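Local coordinates for protein V-type ATP synthase alpha chain (Nanoarchaeum equitans Kin4-M, PDB 5BN3) that forms the nucleotide-binding A subunit of a V-type ATP synthase, with an N-terminal beta-barrel, a P-loop core and a helical C-terminal domain, at residues Leu75-Leu87 / Pro275-Ser287. Residues are numbered along the deposited sequence; the frame is centred on the assembly and turned at random.
Sequences LLANIFDGLGRPL and PLMYRTILIANTS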
loop_
_atom_site.group_PDB
_atom_site.type_symbol
_atom_site.label_atom_id
_atom_site.label_comp_id
_atom_site.label_asym_id
_atom_site.label_seq_id
_atom_site.Cartn_x
_atom_site.Cartn_y
_atom_site.Cartn_z
ATOM N N LEU A 75 30.969 32.870 -19.076
ATOM C CA LEU A 75 30.138 31.712 -18.751
ATOM C C LEU A 75 30.275 30.612 -19.801
ATOM O O LEU A 75 30.350 29.429 -19.468
ATOM C CB LEU A 75 28.668 32.127 -18.638
ATOM C CG LEU A 75 28.286 33.069 -17.495
ATOM C CD1 LEU A 75 26.837 33.509 -17.623
ATOM C CD2 LEU A 75 28.509 32.392 -16.159
ATOM N N LEU A 76 30.312 31.013 -21.068
ATOM C CA LEU A 76 30.321 30.066 -22.185
ATOM C C LEU A 76 31.545 29.151 -22.185
ATOM O O LEU A 76 32.658 29.583 -21.866
ATOM C CB LEU A 76 30.213 30.809 -23.522
ATOM C CG LEU A 76 28.917 31.592 -23.739
ATOM C CD1 LEU A 76 28.899 32.282 -25.096
ATOM C CD2 LEU A 76 27.736 30.658 -23.612
ATOM N N ALA A 77 31.315 27.884 -22.534
ATOM C CA ALA A 77 32.359 26.860 -22.618
ATOM C C ALA A 77 33.012 26.516 -21.284
ATOM O O ALA A 77 34.060 25.871 -21.252
ATOM C CB ALA A 77 33.421 27.245 -23.655
ATOM N N ASN A 78 32.387 26.932 -20.187
ATOM C CA ASN A 78 32.928 26.657 -18.858
ATOM C C ASN A 78 31.988 25.827 -17.988
ATOM O O ASN A 78 30.787 25.745 -18.255
ATOM C CB ASN A 78 33.302 27.962 -18.150
ATOM C CG ASN A 78 34.596 28.553 -18.671
ATOM O OD1 ASN A 78 35.627 27.879 -18.708
ATOM N ND2 ASN A 78 34.548 29.812 -19.091
ATOM N N ILE A 79 32.546 25.211 -16.949
ATOM C CA ILE A 79 31.762 24.403 -16.019
ATOM C C ILE A 79 31.774 25.009 -14.615
ATOM O O ILE A 79 32.824 25.400 -14.100
ATOM C CB ILE A 79 32.243 22.930 -16.003
ATOM C CG1 ILE A 79 31.422 22.095 -15.017
ATOM C CG2 ILE A 79 33.732 22.842 -15.693
ATOM C CD1 ILE A 79 31.721 20.606 -15.086
ATOM N N PHE A 80 30.595 25.100 -14.008
ATOM C CA PHE A 80 30.454 25.721 -12.695
ATOM C C PHE A 80 29.731 24.772 -11.750
ATOM O O PHE A 80 29.063 23.840 -12.201
ATOM C CB PHE A 80 29.664 27.026 -12.820
ATOM C CG PHE A 80 30.254 28.002 -13.799
ATOM C CD1 PHE A 80 29.920 27.945 -15.145
ATOM C CD2 PHE A 80 31.142 28.979 -13.373
ATOM C CE1 PHE A 80 30.461 28.840 -16.048
ATOM C CE2 PHE A 80 31.687 29.881 -14.273
ATOM C CZ PHE A 80 31.346 29.811 -15.612
ATOM N N ASP A 81 29.860 24.999 -10.444
ATOM C CA ASP A 81 29.098 24.213 -9.475
ATOM C C ASP A 81 27.722 24.839 -9.259
ATOM O O ASP A 81 27.377 25.817 -9.924
ATOM C CB ASP A 81 29.867 24.033 -8.156
ATOM C CG ASP A 81 29.940 25.306 -7.321
ATOM O OD1 ASP A 81 29.579 26.395 -7.816
ATOM O OD2 ASP A 81 30.380 25.216 -6.153
ATOM N N GLY A 82 26.941 24.282 -8.337
ATOM C CA GLY A 82 25.591 24.763 -8.093
ATOM C C GLY A 82 25.501 26.214 -7.653
ATOM O O GLY A 82 24.456 26.850 -7.808
ATOM N N LEU A 83 26.592 26.738 -7.102
ATOM C CA LEU A 83 26.613 28.115 -6.618
ATOM C C LEU A 83 27.274 29.066 -7.615
ATOM O O LEU A 83 27.434 30.254 -7.336
ATOM C CB LEU A 83 27.310 28.199 -5.257
ATOM C CG LEU A 83 26.585 27.572 -4.063
ATOM C CD1 LEU A 83 27.422 27.671 -2.796
ATOM C CD2 LEU A 83 25.242 28.240 -3.861
ATOM N N GLY A 84 27.651 28.544 -8.778
ATOM C CA GLY A 84 28.260 29.366 -9.810
ATOM C C GLY A 84 29.762 29.521 -9.650
ATOM O O GLY A 84 30.360 30.453 -10.189
ATOM N N ARG A 85 30.375 28.605 -8.908
ATOM C CA ARG A 85 31.820 28.628 -8.720
ATOM C C ARG A 85 32.506 27.804 -9.806
ATOM O O ARG A 85 32.140 26.653 -10.043
ATOM C CB ARG A 85 32.190 28.123 -7.320
ATOM C CG ARG A 85 31.567 28.950 -6.196
ATOM C CD ARG A 85 31.937 28.431 -4.812
ATOM N NE ARG A 85 31.266 27.175 -4.484
ATOM C CZ ARG A 85 31.350 26.565 -3.304
ATOM N NH1 ARG A 85 32.075 27.095 -2.328
ATOM N NH2 ARG A 85 30.706 25.426 -3.097
ATOM N N PRO A 86 33.502 28.401 -10.478
ATOM C CA PRO A 86 34.167 27.741 -11.608
ATOM C C PRO A 86 35.057 26.590 -11.155
ATOM O O PRO A 86 35.997 26.804 -10.386
ATOM C CB PRO A 86 35.016 28.864 -12.215
ATOM C CG PRO A 86 35.283 29.793 -11.076
ATOM C CD PRO A 86 34.063 29.736 -10.198
ATOM N N LEU A 87 34.768 25.386 -11.642
ATOM C CA LEU A 87 35.472 24.186 -11.201
ATOM C C LEU A 87 36.908 24.108 -11.720
ATOM O O LEU A 87 37.760 23.465 -11.106
ATOM C CB LEU A 87 34.688 22.937 -11.607
ATOM C CG LEU A 87 33.342 22.764 -10.898
ATOM C CD1 LEU A 87 32.608 21.537 -11.399
ATOM C CD2 LEU A 87 33.565 22.668 -9.404
ATOM N N PRO A 275 32.869 24.560 -32.732
ATOM C CA PRO A 275 32.748 23.446 -31.784
ATOM C C PRO A 275 31.620 23.667 -30.776
ATOM O O PRO A 275 31.383 24.804 -30.361
ATOM C CB PRO A 275 34.113 23.420 -31.085
ATOM C CG PRO A 275 34.686 24.775 -31.292
ATOM C CD PRO A 275 34.151 25.276 -32.600
ATOM N N LEU A 276 30.941 22.586 -30.398
ATOM C CA LEU A 276 29.753 22.659 -29.551
ATOM C C LEU A 276 29.992 23.352 -28.214
ATOM O O LEU A 276 29.100 24.015 -27.686
ATOM C CB LEU A 276 29.192 21.257 -29.301
ATOM C CG LEU A 276 28.683 20.479 -30.514
ATOM C CD1 LEU A 276 28.043 19.170 -30.082
ATOM C CD2 LEU A 276 27.694 21.313 -31.286
ATOM N N MET A 277 31.193 23.197 -27.672
ATOM C CA MET A 277 31.507 23.730 -26.350
ATOM C C MET A 277 31.318 25.247 -26.248
ATOM O O MET A 277 30.934 25.758 -25.199
ATOM C CB MET A 277 32.933 23.342 -25.952
ATOM C CG MET A 277 33.156 23.280 -24.455
ATOM S SD MET A 277 32.161 21.991 -23.675
ATOM C CE MET A 277 31.541 22.877 -22.246
ATOM N N TYR A 278 31.563 25.962 -27.342
ATOM C CA TYR A 278 31.516 27.422 -27.315
ATOM C C TYR A 278 30.109 28.006 -27.131
ATOM O O TYR A 278 29.968 29.189 -26.825
ATOM C CB TYR A 278 32.176 28.008 -28.567
ATOM C CG TYR A 278 33.676 27.852 -28.621
ATOM C CD1 TYR A 278 34.419 27.668 -27.463
ATOM C CD2 TYR A 278 34.352 27.899 -29.832
ATOM C CE1 TYR A 278 35.791 27.530 -27.512
ATOM C CE2 TYR A 278 35.725 27.761 -29.890
ATOM C CZ TYR A 278 36.438 27.576 -28.725
ATOM O OH TYR A 278 37.804 27.439 -28.767
ATOM N N ARG A 279 29.079 27.181 -27.321
ATOM C CA ARG A 279 27.697 27.611 -27.096
ATOM C C ARG A 279 27.119 26.974 -25.835
ATOM O O ARG A 279 25.941 27.154 -25.521
ATOM C CB ARG A 279 26.808 27.248 -28.291
ATOM C CG ARG A 279 26.445 25.762 -28.368
ATOM C CD ARG A 279 25.288 25.504 -29.325
ATOM N NE ARG A 279 24.883 24.097 -29.333
ATOM C CZ ARG A 279 23.846 23.619 -30.014
ATOM N NH1 ARG A 279 23.097 24.433 -30.743
ATOM N NH2 ARG A 279 23.553 22.328 -29.961
ATOM N N THR A 280 27.958 26.245 -25.108
ATOM C CA THR A 280 27.491 25.435 -23.988
ATOM C C THR A 280 27.952 25.955 -22.624
ATOM O O THR A 280 29.103 26.363 -22.456
ATOM C CB THR A 280 27.951 23.975 -24.162
ATOM O OG1 THR A 280 27.534 23.496 -25.447
ATOM C CG2 THR A 280 27.358 23.086 -23.079
ATOM N N ILE A 281 27.037 25.945 -21.658
ATOM C CA ILE A 281 27.367 26.237 -20.265
ATOM C C ILE A 281 27.007 25.028 -19.408
ATOM O O ILE A 281 25.887 24.516 -19.488
ATOM C CB ILE A 281 26.600 27.466 -19.747
ATOM C CG1 ILE A 281 26.875 28.680 -20.637
ATOM C CG2 ILE A 281 26.980 27.769 -18.304
ATOM C CD1 ILE A 281 26.063 29.900 -20.269
ATOM N N LEU A 282 27.954 24.574 -18.593
ATOM C CA LEU A 282 27.740 23.405 -17.747
ATOM C C LEU A 282 27.605 23.800 -16.283
ATOM O O LEU A 282 28.453 24.511 -15.741
ATOM C CB LEU A 282 28.890 22.405 -17.901
ATOM C CG LEU A 282 29.124 21.763 -19.269
ATOM C CD1 LEU A 282 30.140 20.634 -19.168
ATOM C CD2 LEU A 282 27.823 21.250 -19.842
ATOM N N ILE A 283 26.531 23.340 -15.648
ATOM C CA ILE A 283 26.341 23.537 -14.214
ATOM C C ILE A 283 26.272 22.181 -13.523
ATOM O O ILE A 283 25.341 21.403 -13.745
ATOM C CB ILE A 283 25.073 24.351 -13.929
ATOM C CG1 ILE A 283 25.206 25.736 -14.563
ATOM C CG2 ILE A 283 24.845 24.481 -12.433
ATOM C CD1 ILE A 283 23.914 26.473 -14.684
ATOM N N ALA A 284 27.265 21.901 -12.685
ATOM C CA ALA A 284 27.407 20.578 -12.087
ATOM C C ALA A 284 27.314 20.599 -10.569
ATOM O O ALA A 284 28.179 21.160 -9.898
ATOM C CB ALA A 284 28.723 19.947 -12.510
ATOM N N ASN A 285 26.266 19.982 -10.037
ATOM C CA ASN A 285 26.217 19.662 -8.619
ATOM C C ASN A 285 25.922 18.175 -8.486
ATOM O O ASN A 285 24.764 17.761 -8.446
ATOM C CB ASN A 285 25.167 20.494 -7.887
ATOM C CG ASN A 285 25.430 20.577 -6.395
ATOM O OD1 ASN A 285 26.269 21.357 -5.946
ATOM N ND2 ASN A 285 24.714 19.769 -5.620
ATOM N N THR A 286 26.987 17.380 -8.431
ATOM C CA THR A 286 26.882 15.925 -8.469
ATOM C C THR A 286 26.171 15.350 -7.250
ATOM O O THR A 286 25.939 16.051 -6.264
ATOM C CB THR A 286 28.264 15.267 -8.625
ATOM O OG1 THR A 286 29.076 15.579 -7.486
ATOM C CG2 THR A 286 28.947 15.775 -9.879
ATOM N N SER A 287 25.835 14.067 -7.331
ATOM C CA SER A 287 25.061 13.388 -6.299
ATOM C C SER A 287 25.662 13.509 -4.899
ATOM O O SER A 287 24.926 13.604 -3.912
ATOM C CB SER A 287 24.891 11.917 -6.670
ATOM O OG SER A 287 26.151 11.300 -6.851
HETATM O O HOH W 1 27.945 23.381 -5.290
#
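Ile-79 holds CG1 anti to its backbone N (chi1 180°), so that the Ile-79 and Leu-282 side chains cross at a slant, CG1 of Ile-79 lying 3.9 Å from CB of Leu-282. The same torsion brings CD1 of Ile-79 to CB of Ala-284. Ile-281 instead turns CG1 beside its own N (chi1 -56°), and this branch meets CD2 of Leu-76 at 3.7 Å. The two segments pair as parallel strands, 79-80 against 280-285, at one margin of the P-loop nucleotide-binding core. Strand 244-250 flanks 280-285 on its other side. Ile-79, Leu-282 and Ala-284 pack against helix 254-263, while Ile-281 and Ile-283 lie against helix 293-309.

Three backbone bonds set the register: Leu-282 N to Asn-78 O, Phe-80 N to Leu-282 O at 2.8 Å, and Ala-284 N to Phe-80 O at 2.7 Å. A fourth, Ala-77 N to Thr-280 O, ties in the type II turn 75-78. There CB of Ala-77 meets the edge of the Tyr-278 ring.

Beyond the paired residues, Arg-85 NE meets the syn lone pair of Asp-81 OD2 at 2.7 Å, a salt bridge. Asn-285 gives ND2 to Pro-290 O. Its OD1 accepts a water at 2.7 Å, which reaches Asp-81 OD2 and Gly-82 N by weak bonds.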